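Local atomic coordinates of Beta/alpha-amylase (Paenibacillus polymyxa, PDB entry 3VOC), a protein that breaks down starch as a secreted enzyme, its family 14 beta-amylase catalytic domain, the part described here, removing successive maltose units from the non-reducing chain ends. Residues 36-41 and 70-75; 22-27 and 64-69. All coordinates share one frame; numbering follows the deposited sequence.

Contact 1 (36-41 and 70-75); sequences YAITTD and AGLKWV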
loop_
_atom_site.group_PDB
_atom_site.type_symbol
_atom_site.label_atom_id
_atom_site.label_comp_id
_atom_site.label_asym_id
_atom_site.label_seq_id
_atom_site.Cartn_x
_atom_site.Cartn_y
_atom_site.Cartn_z
ATOM N N TYR A 36 6.669 12.450 -16.866
ATOM C CA TYR A 36 7.658 13.013 -15.958
ATOM C C TYR A 36 8.600 11.975 -15.368
ATOM O O TYR A 36 9.834 12.151 -15.396
ATOM C CB TYR A 36 6.953 13.753 -14.815
ATOM C CG TYR A 36 7.874 14.376 -13.779
ATOM C CD1 TYR A 36 8.692 15.475 -14.093
ATOM C CD2 TYR A 36 7.902 13.881 -12.475
ATOM C CE1 TYR A 36 9.534 16.056 -13.113
ATOM C CE2 TYR A 36 8.711 14.450 -11.502
ATOM C CZ TYR A 36 9.516 15.530 -11.819
ATOM O OH TYR A 36 10.296 16.045 -10.822
ATOM N N ALA A 37 8.012 10.919 -14.796
ATOM C CA ALA A 37 8.788 9.904 -14.087
ATOM C C ALA A 37 8.291 8.494 -14.328
ATOM O O ALA A 37 7.154 8.286 -14.774
ATOM C CB ALA A 37 8.813 10.195 -12.602
ATOM N N ILE A 38 9.167 7.532 -14.057
ATOM C CA ILE A 38 8.802 6.125 -14.008
ATOM C C ILE A 38 8.797 5.687 -12.547
ATOM O O ILE A 38 9.779 5.925 -11.826
ATOM C CB ILE A 38 9.795 5.236 -14.799
ATOM C CG1 ILE A 38 9.895 5.680 -16.280
ATOM C CG2 ILE A 38 9.448 3.731 -14.641
ATOM C CD1 ILE A 38 8.574 5.555 -17.085
ATOM N N THR A 39 7.684 5.094 -12.098
ATOM C CA THR A 39 7.634 4.489 -10.748
ATOM C C THR A 39 7.953 2.980 -10.827
ATOM O O THR A 39 7.577 2.294 -11.787
ATOM C CB THR A 39 6.300 4.721 -9.996
ATOM O OG1 THR A 39 5.296 3.859 -10.540
ATOM C CG2 THR A 39 5.831 6.198 -10.115
ATOM N N THR A 40 8.659 2.476 -9.815
ATOM C CA THR A 40 9.284 1.160 -9.936
ATOM C C THR A 40 9.256 0.422 -8.608
ATOM O O THR A 40 9.801 0.913 -7.623
ATOM C CB THR A 40 10.768 1.297 -10.355
ATOM O OG1 THR A 40 10.859 2.018 -11.590
ATOM C CG2 THR A 40 11.442 -0.093 -10.501
ATOM N N ASP A 41 8.636 -0.759 -8.584
ATOM C CA ASP A 41 8.832 -1.670 -7.466
ATOM C C ASP A 41 10.301 -2.072 -7.377
ATOM O O ASP A 41 10.838 -2.693 -8.302
ATOM C CB ASP A 41 7.978 -2.924 -7.604
ATOM C CG ASP A 41 6.568 -2.727 -7.084
ATOM O OD1 ASP A 41 6.392 -2.245 -5.950
ATOM O OD2 ASP A 41 5.633 -3.076 -7.811
ATOM N N ALA A 70 16.985 8.166 -20.774
ATOM C CA ALA A 70 15.804 8.596 -21.537
ATOM C C ALA A 70 15.292 9.986 -21.144
ATOM O O ALA A 70 14.316 10.477 -21.711
ATOM C CB ALA A 70 14.688 7.559 -21.425
ATOM N N GLY A 71 15.953 10.617 -20.176
ATOM C CA GLY A 71 15.577 11.947 -19.724
ATOM C C GLY A 71 14.396 11.972 -18.764
ATOM O O GLY A 71 13.804 13.017 -18.561
ATOM N N LEU A 72 14.052 10.820 -18.191
ATOM C CA LEU A 72 12.978 10.718 -17.214
ATOM C C LEU A 72 13.480 10.765 -15.769
ATOM O O LEU A 72 14.640 10.437 -15.495
ATOM C CB LEU A 72 12.204 9.415 -17.420
ATOM C CG LEU A 72 11.458 9.347 -18.752
ATOM C CD1 LEU A 72 11.205 7.903 -19.191
ATOM C CD2 LEU A 72 10.158 10.148 -18.647
ATOM N N LYS A 73 12.598 11.180 -14.860
ATOM C CA LYS A 73 12.821 10.988 -13.429
ATOM C C LYS A 73 12.513 9.555 -13.019
ATOM O O LYS A 73 11.790 8.833 -13.721
ATOM C CB LYS A 73 11.962 11.942 -12.587
ATOM C CG LYS A 73 12.229 13.414 -12.813
ATOM C CD LYS A 73 13.692 13.722 -12.997
ATOM C CE LYS A 73 13.893 15.221 -13.226
ATOM N NZ LYS A 73 13.633 15.939 -11.959
ATOM N N TRP A 74 13.074 9.153 -11.875
ATOM C CA TRP A 74 12.864 7.803 -11.330
ATOM C C TRP A 74 12.274 7.846 -9.926
ATOM O O TRP A 74 12.839 8.467 -9.041
ATOM C CB TRP A 74 14.179 7.025 -11.285
ATOM C CG TRP A 74 13.994 5.532 -11.017
ATOM C CD1 TRP A 74 13.124 4.676 -11.660
ATOM C CD2 TRP A 74 14.704 4.728 -10.058
ATOM N NE1 TRP A 74 13.253 3.399 -11.155
ATOM C CE2 TRP A 74 14.217 3.400 -10.180
ATOM C CE3 TRP A 74 15.710 4.998 -9.114
ATOM C CZ2 TRP A 74 14.696 2.345 -9.381
ATOM C CZ3 TRP A 74 16.192 3.942 -8.323
ATOM C CH2 TRP A 74 15.680 2.640 -8.457
ATOM N N VAL A 75 11.139 7.181 -9.726
ATOM C CA VAL A 75 10.511 7.148 -8.403
ATOM C C VAL A 75 10.519 5.721 -7.890
ATOM O O VAL A 75 9.693 4.896 -8.302
ATOM C CB VAL A 75 9.083 7.730 -8.401
ATOM C CG1 VAL A 75 8.424 7.576 -7.000
ATOM C CG2 VAL A 75 9.113 9.204 -8.839
HETATM O O HOH W 1 11.287 14.175 -16.602
#
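Lys73 lays its CG over one face of the Tyr36 ring, 3.9 Å from the ring centroid and offset toward the rim, a CH-pi contact that puts the aliphatic part of a lysine to use where the two strands begin, at a partly exposed place. With CG anti to the carbonyl carbon (chi1 -61°), Lys73 brings that methylene over the ring. The other flat group, the indole of Trp74, is met at its edge: NE1 donates to Thr40 OG1 at 2.8 Å, with the hydroxyl lying 23° out of the ring plane and the bond well short of straight. A leucine in place of Trp74 would probably leave the buried hydroxyl of Thr40 without this donor and open a gap beside Tyr63.

The backbones pair as neighbouring parallel strands. Tyr36 O accepts from Lys73 N, Ile38 N donates to Lys73 O, Val75 N reaches Ile38 O in a nearly straight bond of 2.8 Å, and Thr40 N donates to Val75 O, the pairing running on to Ile77. Ala37, whose CB lies 3.6 Å from Lys73 CB, shares one face of the sheet with Thr39 and Val75; its small methyl suits this close spacing and also meets Val75 CG2. Thr39 lies about 6 Å, side chain to side chain, from Glu359, the probable proton acceptor, and Asp41 probably binds substrate. On the other face Ile38 CG1 packs against Leu72 CD1 at 3.9 Å. Within the eight-stranded TIM barrel, strand 7-11 continues the sheet beyond 37-43, while helices 20-32 and 58-69 cover the Ile38 and Trp74 face.

Contact 2 (22-27 and 64-69); sequences SFKKQL and ANAVKE
Ala66 faces helix 20-32 with its CB 4.0 Å from CD1 of Leu27, a methyl that also sits over one face of the Phe23 ring of its own helix, and the same CD1 rests 3.7 Å from the carbonyl oxygen of Ala66. A small residue suits this place because the leucine branch can settle directly against the helix backbone. The methyl of Ala66 is also passed by CE of Lys24, at 4.2 Å, so it lies beside the aliphatic part of a long chain that carries its charge further on. Val67 comes next and offers CG2 to Leu27 CD1 at 4.1 Å; its branched, apolar side chain fits a buried position that also borders Leu72 and Trp74 of the neighbouring loop and strand.

These are two outer helices of the TIM barrel, adjacent around its wall; the axes of the two segments come within 9.7 Å of each other, at 37°. Both run in broadly the same direction, as successive helices do when each returns the chain between parallel strands.

Glu69, in the last turn, lies at the solvent-facing margin, where long, flexible, oppositely charged chains are at home. It sends CG opposite its backbone N (chi1 172°) and stays extended to reach across, while Lys24, extended beyond CG, meets it at about a right angle. The two join in a salt bridge, Lys24 NZ donating to Glu69 OE1 at 2.7 Å, on the syn lone pair.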
loop_
_atom_site.group_PDB
_atom_site.type_symbol
_atom_site.label_atom_id
_atom_site.label_comp_id
_atom_site.label_asym_id
_atom_site.label_seq_id
_atom_site.Cartn_x
_atom_site.Cartn_y
_atom_site.Cartn_z
ATOM N N SER A 22 14.233 -2.972 -25.724
ATOM C CA SER A 22 12.767 -2.802 -25.758
ATOM C C SER A 22 12.283 -1.792 -24.718
ATOM O O SER A 22 11.505 -0.879 -25.020
ATOM C CB SER A 22 12.079 -4.150 -25.521
ATOM O OG SER A 22 10.689 -3.994 -25.279
ATOM N N PHE A 23 12.749 -1.962 -23.490
ATOM C CA PHE A 23 12.367 -1.076 -22.398
ATOM C C PHE A 23 12.810 0.351 -22.695
ATOM O O PHE A 23 12.051 1.295 -22.461
ATOM C CB PHE A 23 12.977 -1.588 -21.086
ATOM C CG PHE A 23 12.595 -0.795 -19.882
ATOM C CD1 PHE A 23 11.265 -0.443 -19.645
ATOM C CD2 PHE A 23 13.572 -0.406 -18.961
ATOM C CE1 PHE A 23 10.909 0.287 -18.509
ATOM C CE2 PHE A 23 13.224 0.330 -17.807
ATOM C CZ PHE A 23 11.894 0.670 -17.588
ATOM N N LYS A 24 14.021 0.512 -23.242
ATOM C CA LYS A 24 14.506 1.842 -23.635
ATOM C C LYS A 24 13.622 2.525 -24.700
ATOM O O LYS A 24 13.395 3.729 -24.628
ATOM C CB LYS A 24 15.967 1.788 -24.099
ATOM C CG LYS A 24 16.966 1.553 -22.969
ATOM C CD LYS A 24 18.382 1.551 -23.489
ATOM C CE LYS A 24 19.379 1.289 -22.358
ATOM N NZ LYS A 24 20.751 1.789 -22.688
ATOM N N LYS A 25 13.133 1.764 -25.680
ATOM C CA LYS A 25 12.174 2.282 -26.672
ATOM C C LYS A 25 10.888 2.774 -25.998
ATOM O O LYS A 25 10.343 3.834 -26.351
ATOM C CB LYS A 25 11.818 1.212 -27.709
ATOM C CG LYS A 25 12.917 0.947 -28.737
ATOM C CD LYS A 25 12.535 -0.173 -29.713
ATOM C CE LYS A 25 13.794 -0.778 -30.293
ATOM N NZ LYS A 25 13.563 -2.008 -31.115
ATOM N N GLN A 26 10.391 1.985 -25.044
ATOM C CA GLN A 26 9.197 2.381 -24.291
ATOM C C GLN A 26 9.441 3.671 -23.521
ATOM O O GLN A 26 8.580 4.561 -23.506
ATOM C CB GLN A 26 8.759 1.294 -23.319
ATOM C CG GLN A 26 8.165 0.045 -23.954
ATOM C CD GLN A 26 7.824 -0.990 -22.891
ATOM O OE1 GLN A 26 8.667 -1.330 -22.070
ATOM N NE2 GLN A 26 6.582 -1.456 -22.876
ATOM N N LEU A 27 10.596 3.761 -22.863
ATOM C CA LEU A 27 10.935 4.958 -22.088
ATOM C C LEU A 27 10.992 6.199 -22.969
ATOM O O LEU A 27 10.440 7.234 -22.608
ATOM C CB LEU A 27 12.259 4.767 -21.346
ATOM C CG LEU A 27 12.289 3.692 -20.253
ATOM C CD1 LEU A 27 13.716 3.576 -19.711
ATOM C CD2 LEU A 27 11.294 4.044 -19.132
ATOM N N ALA A 64 17.735 2.258 -13.277
ATOM C CA ALA A 64 17.796 3.696 -13.059
ATOM C C ALA A 64 18.604 4.404 -14.143
ATOM O O ALA A 64 18.220 5.492 -14.595
ATOM C CB ALA A 64 18.336 4.034 -11.654
ATOM N N ASN A 65 19.713 3.788 -14.559
ATOM C CA ASN A 65 20.520 4.319 -15.674
ATOM C C ASN A 65 19.717 4.473 -16.965
ATOM O O ASN A 65 19.839 5.483 -17.647
ATOM C CB ASN A 65 21.726 3.422 -15.951
ATOM C CG ASN A 65 22.825 3.587 -14.925
ATOM O OD1 ASN A 65 22.789 4.502 -14.109
ATOM N ND2 ASN A 65 23.811 2.679 -14.949
ATOM N N ALA A 66 18.919 3.458 -17.308
ATOM C CA ALA A 66 18.063 3.511 -18.506
ATOM C C ALA A 66 17.043 4.662 -18.407
ATOM O O ALA A 66 16.851 5.447 -19.361
ATOM C CB ALA A 66 17.358 2.161 -18.740
ATOM N N VAL A 67 16.416 4.777 -17.241
ATOM C CA VAL A 67 15.419 5.834 -16.998
ATOM C C VAL A 67 16.081 7.222 -17.140
ATOM O O VAL A 67 15.565 8.091 -17.847
ATOM C CB VAL A 67 14.688 5.640 -15.634
ATOM C CG1 VAL A 67 13.849 6.883 -15.248
ATOM C CG2 VAL A 67 13.801 4.394 -15.675
ATOM N N LYS A 68 17.242 7.388 -16.505
ATOM C CA LYS A 68 18.031 8.627 -16.589
ATOM C C LYS A 68 18.424 8.978 -18.029
ATOM O O LYS A 68 18.289 10.121 -18.458
ATOM C CB LYS A 68 19.312 8.475 -15.767
ATOM C CG LYS A 68 20.201 9.704 -15.806
ATOM C CD LYS A 68 21.457 9.482 -14.993
ATOM C CE LYS A 68 22.305 10.734 -15.028
ATOM N NZ LYS A 68 23.088 10.833 -16.306
ATOM N N GLU A 69 18.905 7.978 -18.766
ATOM C CA GLU A 69 19.353 8.159 -20.148
ATOM C C GLU A 69 18.211 8.607 -21.070
ATOM O O GLU A 69 18.437 9.374 -22.016
ATOM C CB GLU A 69 20.042 6.876 -20.652
ATOM C CG GLU A 69 20.389 6.860 -22.151
ATOM C CD GLU A 69 20.870 5.486 -22.646
ATOM O OE1 GLU A 69 20.204 4.465 -22.370
ATOM O OE2 GLU A 69 21.920 5.437 -23.327
#

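How the contacts relate
After strand 7-11 the chain enters helix 20-32, which supplies 22-27 of contact 2, and then strand 37-43, which supplies 36-41 of contact 1. Helix 58-69 returns to 22-27 and closes the loop of contact 2; strand 73-79 then lies beside 36-41 and closes that of contact 1. The two loops cross rather than nest, because their segments alternate. Contact 1 joins neighbouring strands of the barrel and contact 2 the helices outside them. Their centres lie 9 Å apart, and the layers touch directly: Ile38 CG1 packs on Leu27 CD2 at 3.6 Å, and Leu72 N probably hydrogen-bonds to Val67 O.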